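PDB 2OZ8: Mll7089 protein, which is of unknown function but, as a putative member of the mandelate racemase family, probably binds magnesium and may act as a hydro-lyase. Local coordinates for residues A[121-135]-A[333-346]. Numbering follows the deposited sequence.
Sequences PLHVLLGSRRNRVKA and IRDGYAYAPDRPGH
The guanidinium of R132 lies flat over the ring of Y337, a cation-pi stack in which CZ sits 3.8 Å from the ring centroid and the two planes differ by only 5°. R132 belongs to strand 132-138, the first strand of the TIM-type barrel of the enolase superfamily, where the hairpin 333-339, late in the chain and turned by a type I' beta turn, adds an antiparallel strand. R132 leaves its backbone with CG between N and the carbonyl carbon (chi1 82°) and then runs extended, a course that carries CB and CD past the Y339 ring. NH1 then donates to Y339 OH at 3.2 Å, with the hydroxyl in the guanidinium plane, so one tyrosine takes the face of the cation and the other its edge. K134 packs its CG beside CE1 of Y337, while its amine goes on to a salt bridge with E314. An alanine in place of Y337 would probably leave the R132 guanidinium without its stacking partner and free to swing about its bond to Y339. Between the strands, V133 and A338 exchange both backbone bonds, and their side chains meet on the face opposite R132 and Y339. Farther along, the A340 methyl lies over one face of the H123 ring, toward its rim, and V124 CG2 lies over the opposite face, likewise off-centre; ND1 of that ring is 2.6 Å from S128 OG, a hydrogen bond that helps fix its rotation. At the start of helix 122-125, the L122 amide donates to G345 O at 2.6 Å.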
loop_
_atom_site.group_PDB
_atom_site.type_symbol
_atom_site.label_atom_id
_atom_site.label_comp_id
_atom_site.label_asym_id
_atom_site.label_seq_id
_atom_site.Cartn_x
_atom_site.Cartn_y
_atom_site.Cartn_z
ATOM N N PRO A 121 14.420 11.140 44.193
ATOM C CA PRO A 121 15.217 11.421 42.989
ATOM C C PRO A 121 14.341 11.234 41.754
ATOM O O PRO A 121 13.536 10.297 41.710
ATOM C CB PRO A 121 16.304 10.344 43.008
ATOM C CG PRO A 121 16.235 9.662 44.417
ATOM C CD PRO A 121 14.855 9.909 44.900
ATOM N N LEU A 122 14.488 12.110 40.764
ATOM C CA LEU A 122 13.646 12.024 39.545
ATOM C C LEU A 122 13.551 10.635 38.864
ATOM O O LEU A 122 12.445 10.146 38.606
ATOM C CB LEU A 122 13.987 13.138 38.552
ATOM C CG LEU A 122 13.132 13.179 37.283
ATOM C CD1 LEU A 122 11.615 13.392 37.585
ATOM C CD2 LEU A 122 13.655 14.242 36.390
ATOM N N HIS A 123 14.681 9.985 38.623
ATOM C CA HIS A 123 14.688 8.661 38.010
ATOM C C HIS A 123 13.869 7.581 38.738
ATOM O O HIS A 123 13.203 6.750 38.086
ATOM C CB HIS A 123 16.123 8.184 37.731
ATOM C CG HIS A 123 16.908 7.821 38.946
ATOM N ND1 HIS A 123 17.092 6.508 39.355
ATOM C CD2 HIS A 123 17.594 8.591 39.829
ATOM C CE1 HIS A 123 17.860 6.490 40.432
ATOM N NE2 HIS A 123 18.172 7.739 40.744
ATOM N N VAL A 124 13.925 7.577 40.067
ATOM C CA VAL A 124 13.121 6.626 40.857
ATOM C C VAL A 124 11.621 6.914 40.627
ATOM O O VAL A 124 10.845 6.009 40.342
ATOM C CB VAL A 124 13.484 6.662 42.384
ATOM C CG1 VAL A 124 12.573 5.720 43.178
ATOM C CG2 VAL A 124 15.008 6.340 42.614
ATOM N N LEU A 125 11.243 8.183 40.712
ATOM C CA LEU A 125 9.884 8.603 40.350
ATOM C C LEU A 125 9.549 8.167 38.896
ATOM O O LEU A 125 8.394 7.797 38.604
ATOM C CB LEU A 125 9.717 10.121 40.506
ATOM C CG LEU A 125 8.355 10.721 40.153
ATOM C CD1 LEU A 125 7.174 10.283 41.128
ATOM C CD2 LEU A 125 8.482 12.272 40.086
ATOM N N LEU A 126 10.557 8.197 38.012
ATOM C CA LEU A 126 10.334 7.795 36.594
ATOM C C LEU A 126 10.221 6.282 36.416
ATOM O O LEU A 126 9.981 5.822 35.305
ATOM C CB LEU A 126 11.341 8.427 35.612
ATOM C CG LEU A 126 11.255 9.969 35.527
ATOM C CD1 LEU A 126 12.323 10.533 34.627
ATOM C CD2 LEU A 126 9.816 10.466 35.176
ATOM N N GLY A 127 10.331 5.545 37.532
ATOM C CA GLY A 127 10.234 4.091 37.561
ATOM C C GLY A 127 11.557 3.357 37.336
ATOM O O GLY A 127 11.550 2.172 37.072
ATOM N N SER A 128 12.702 4.019 37.471
ATOM C CA SER A 128 13.953 3.351 37.153
ATOM C C SER A 128 14.170 2.151 38.035
ATOM O O SER A 128 13.599 2.060 39.126
ATOM C CB SER A 128 15.166 4.292 37.265
ATOM O OG SER A 128 15.506 4.537 38.634
ATOM N N ARG A 129 15.008 1.236 37.543
ATOM C CA ARG A 129 15.494 0.089 38.309
ATOM C C ARG A 129 17.011 0.185 38.359
ATOM O O ARG A 129 17.663 -0.585 39.039
ATOM C CB ARG A 129 15.139 -1.228 37.640
ATOM C CG ARG A 129 13.683 -1.414 37.281
ATOM C CD ARG A 129 13.318 -2.916 37.332
ATOM N NE ARG A 129 12.318 -3.209 36.321
ATOM C CZ ARG A 129 11.412 -4.164 36.437
ATOM N NH1 ARG A 129 11.399 -4.936 37.519
ATOM N NH2 ARG A 129 10.503 -4.332 35.487
ATOM N N ARG A 130 17.581 1.110 37.606
ATOM C CA ARG A 130 19.003 1.293 37.661
ATOM C C ARG A 130 19.343 2.749 37.863
ATOM O O ARG A 130 18.477 3.610 37.852
ATOM C CB ARG A 130 19.713 0.648 36.454
ATOM C CG ARG A 130 19.301 1.134 35.021
ATOM C CD ARG A 130 19.654 0.040 33.930
ATOM N NE ARG A 130 18.955 -1.220 34.267
ATOM C CZ ARG A 130 19.471 -2.450 34.161
ATOM N NH1 ARG A 130 20.705 -2.626 33.699
ATOM N NH2 ARG A 130 18.738 -3.505 34.527
ATOM N N ASN A 131 20.609 3.021 38.095
ATOM C CA ASN A 131 20.997 4.364 38.378
ATOM C C ASN A 131 22.098 4.860 37.458
ATOM O O ASN A 131 22.647 5.932 37.675
ATOM C CB ASN A 131 21.291 4.547 39.885
ATOM C CG ASN A 131 22.727 4.280 40.254
ATOM O OD1 ASN A 131 23.358 3.335 39.755
ATOM N ND2 ASN A 131 23.279 5.136 41.139
ATOM N N ARG A 132 22.416 4.086 36.422
ATOM C CA ARG A 132 23.431 4.550 35.515
ATOM C C ARG A 132 23.223 4.169 34.069
ATOM O O ARG A 132 22.525 3.197 33.751
ATOM C CB ARG A 132 24.813 4.120 35.976
ATOM C CG ARG A 132 25.163 2.752 35.597
ATOM C CD ARG A 132 26.468 2.360 36.141
ATOM N NE ARG A 132 26.741 0.997 35.734
ATOM C CZ ARG A 132 27.918 0.405 35.908
ATOM N NH1 ARG A 132 28.904 1.086 36.508
ATOM N NH2 ARG A 132 28.094 -0.844 35.491
ATOM N N VAL A 133 23.857 4.953 33.202
ATOM C CA VAL A 133 23.831 4.768 31.768
ATOM C C VAL A 133 25.195 5.077 31.165
ATOM O O VAL A 133 25.897 5.943 31.637
ATOM C CB VAL A 133 22.736 5.666 31.156
ATOM C CG1 VAL A 133 23.056 7.128 31.285
ATOM C CG2 VAL A 133 22.458 5.236 29.731
ATOM N N LYS A 134 25.582 4.363 30.134
ATOM C CA LYS A 134 26.780 4.715 29.352
ATOM C C LYS A 134 26.706 6.087 28.732
ATOM O O LYS A 134 25.661 6.511 28.178
ATOM C CB LYS A 134 26.952 3.723 28.218
ATOM C CG LYS A 134 27.112 2.302 28.722
ATOM C CD LYS A 134 27.510 1.369 27.596
ATOM C CE LYS A 134 26.406 0.441 27.312
ATOM N NZ LYS A 134 26.929 -0.617 26.411
ATOM N N ALA A 135 27.835 6.772 28.762
ATOM C CA ALA A 135 27.901 8.101 28.207
ATOM C C ALA A 135 28.910 8.057 27.061
ATOM O O ALA A 135 29.897 7.359 27.148
ATOM C CB ALA A 135 28.325 9.111 29.311
ATOM N N ILE A 333 29.785 11.821 35.871
ATOM C CA ILE A 333 30.130 10.879 34.833
ATOM C C ILE A 333 31.505 10.306 35.160
ATOM O O ILE A 333 32.498 11.038 35.189
ATOM C CB ILE A 333 30.150 11.524 33.431
ATOM C CG1 ILE A 333 28.754 12.043 33.046
ATOM C CG2 ILE A 333 30.703 10.510 32.440
ATOM C CD1 ILE A 333 28.655 12.747 31.644
ATOM N N ARG A 334 31.555 9.001 35.400
ATOM C CA ARG A 334 32.788 8.325 35.837
ATOM C C ARG A 334 33.047 7.093 35.015
ATOM O O ARG A 334 32.189 6.209 34.949
ATOM C CB ARG A 334 32.691 7.920 37.314
ATOM C CG ARG A 334 33.839 6.997 37.773
ATOM C CD ARG A 334 33.991 6.944 39.331
ATOM N NE ARG A 334 32.677 6.832 39.984
ATOM C CZ ARG A 334 32.104 5.673 40.319
ATOM N NH1 ARG A 334 32.738 4.528 40.078
ATOM N NH2 ARG A 334 30.899 5.663 40.892
ATOM N N ASP A 335 34.227 7.025 34.402
ATOM C CA ASP A 335 34.605 5.913 33.518
ATOM C C ASP A 335 33.603 5.563 32.401
ATOM O O ASP A 335 33.290 4.394 32.177
ATOM C CB ASP A 335 34.992 4.668 34.337
ATOM C CG ASP A 335 36.265 4.893 35.150
ATOM O OD1 ASP A 335 37.118 5.741 34.710
ATOM O OD2 ASP A 335 36.387 4.266 36.241
ATOM N N GLY A 336 33.093 6.590 31.726
ATOM C CA GLY A 336 32.150 6.387 30.645
ATOM C C GLY A 336 30.749 5.995 31.066
ATOM O O GLY A 336 29.961 5.541 30.214
ATOM N N TYR A 337 30.423 6.152 32.358
ATOM C CA TYR A 337 29.040 5.991 32.808
ATOM C C TYR A 337 28.509 7.256 33.454
ATOM O O TYR A 337 29.203 7.882 34.270
ATOM C CB TYR A 337 28.905 4.865 33.807
ATOM C CG TYR A 337 28.928 3.476 33.219
ATOM C CD1 TYR A 337 27.765 2.899 32.731
ATOM C CD2 TYR A 337 30.104 2.710 33.221
ATOM C CE1 TYR A 337 27.763 1.633 32.218
ATOM C CE2 TYR A 337 30.119 1.427 32.708
ATOM C CZ TYR A 337 28.943 0.900 32.219
ATOM O OH TYR A 337 28.921 -0.373 31.719
ATOM N N ALA A 338 27.280 7.626 33.099
ATOM C CA ALA A 338 26.613 8.743 33.721
ATOM C C ALA A 338 25.739 8.188 34.826
ATOM O O ALA A 338 25.086 7.136 34.665
ATOM C CB ALA A 338 25.791 9.569 32.706
ATOM N N TYR A 339 25.745 8.885 35.955
ATOM C CA TYR A 339 25.039 8.421 37.123
ATOM C C TYR A 339 23.937 9.354 37.502
ATOM O O TYR A 339 24.165 10.554 37.721
ATOM C CB TYR A 339 26.007 8.315 38.278
ATOM C CG TYR A 339 26.957 7.144 38.147
ATOM C CD1 TYR A 339 26.622 5.898 38.682
ATOM C CD2 TYR A 339 28.171 7.272 37.475
ATOM C CE1 TYR A 339 27.461 4.815 38.545
ATOM C CE2 TYR A 339 29.016 6.202 37.358
ATOM C CZ TYR A 339 28.675 4.988 37.917
ATOM O OH TYR A 339 29.517 3.912 37.799
ATOM N N ALA A 340 22.733 8.817 37.580
ATOM C CA ALA A 340 21.624 9.583 38.110
ATOM C C ALA A 340 21.760 9.585 39.629
ATOM O O ALA A 340 21.743 8.511 40.255
ATOM C CB ALA A 340 20.316 8.978 37.695
ATOM N N PRO A 341 21.904 10.781 40.232
ATOM C CA PRO A 341 22.198 10.942 41.660
ATOM C C PRO A 341 21.055 10.566 42.578
ATOM O O PRO A 341 19.890 10.540 42.154
ATOM C CB PRO A 341 22.472 12.439 41.802
ATOM C CG PRO A 341 21.838 13.069 40.652
ATOM C CD PRO A 341 21.755 12.078 39.545
ATOM N N ASP A 342 21.386 10.319 43.847
ATOM C CA ASP A 342 20.405 9.935 44.866
ATOM C C ASP A 342 19.860 11.127 45.657
ATOM O O ASP A 342 19.365 10.963 46.756
ATOM C CB ASP A 342 20.981 8.861 45.799
ATOM C CG ASP A 342 19.942 8.304 46.782
ATOM O OD1 ASP A 342 18.772 8.127 46.378
ATOM O OD2 ASP A 342 20.292 8.060 47.966
ATOM N N ARG A 343 19.929 12.314 45.083
ATOM C CA ARG A 343 19.375 13.520 45.677
ATOM C C ARG A 343 17.921 13.682 45.205
ATOM O O ARG A 343 17.522 13.021 44.259
ATOM C CB ARG A 343 20.207 14.724 45.226
ATOM C CG ARG A 343 21.672 14.766 45.749
ATOM C CD ARG A 343 22.461 15.890 45.042
ATOM N NE ARG A 343 23.450 15.235 44.213
ATOM C CZ ARG A 343 23.814 15.582 42.996
ATOM N NH1 ARG A 343 23.298 16.630 42.368
ATOM N NH2 ARG A 343 24.735 14.850 42.404
ATOM N N PRO A 344 17.107 14.525 45.882
ATOM C CA PRO A 344 15.759 14.745 45.352
ATOM C C PRO A 344 15.730 15.597 44.109
ATOM O O PRO A 344 16.658 16.374 43.866
ATOM C CB PRO A 344 15.035 15.468 46.500
ATOM C CG PRO A 344 16.117 16.131 47.290
ATOM C CD PRO A 344 17.301 15.207 47.191
ATOM N N GLY A 345 14.653 15.461 43.335
ATOM C CA GLY A 345 14.596 16.108 42.045
ATOM C C GLY A 345 15.568 15.480 41.063
ATOM O O GLY A 345 15.936 14.274 41.164
ATOM N N HIS A 346 15.952 16.282 40.083
ATOM C CA HIS A 346 16.949 15.852 39.123
ATOM C C HIS A 346 18.378 16.049 39.666
ATOM O O HIS A 346 19.342 15.689 39.014
ATOM C CB HIS A 346 16.751 16.474 37.725
ATOM C CG HIS A 346 16.575 17.961 37.701
ATOM N ND1 HIS A 346 17.369 18.835 38.419
ATOM C CD2 HIS A 346 15.707 18.732 36.999
ATOM C CE1 HIS A 346 16.996 20.079 38.157
ATOM N NE2 HIS A 346 15.978 20.042 37.309
#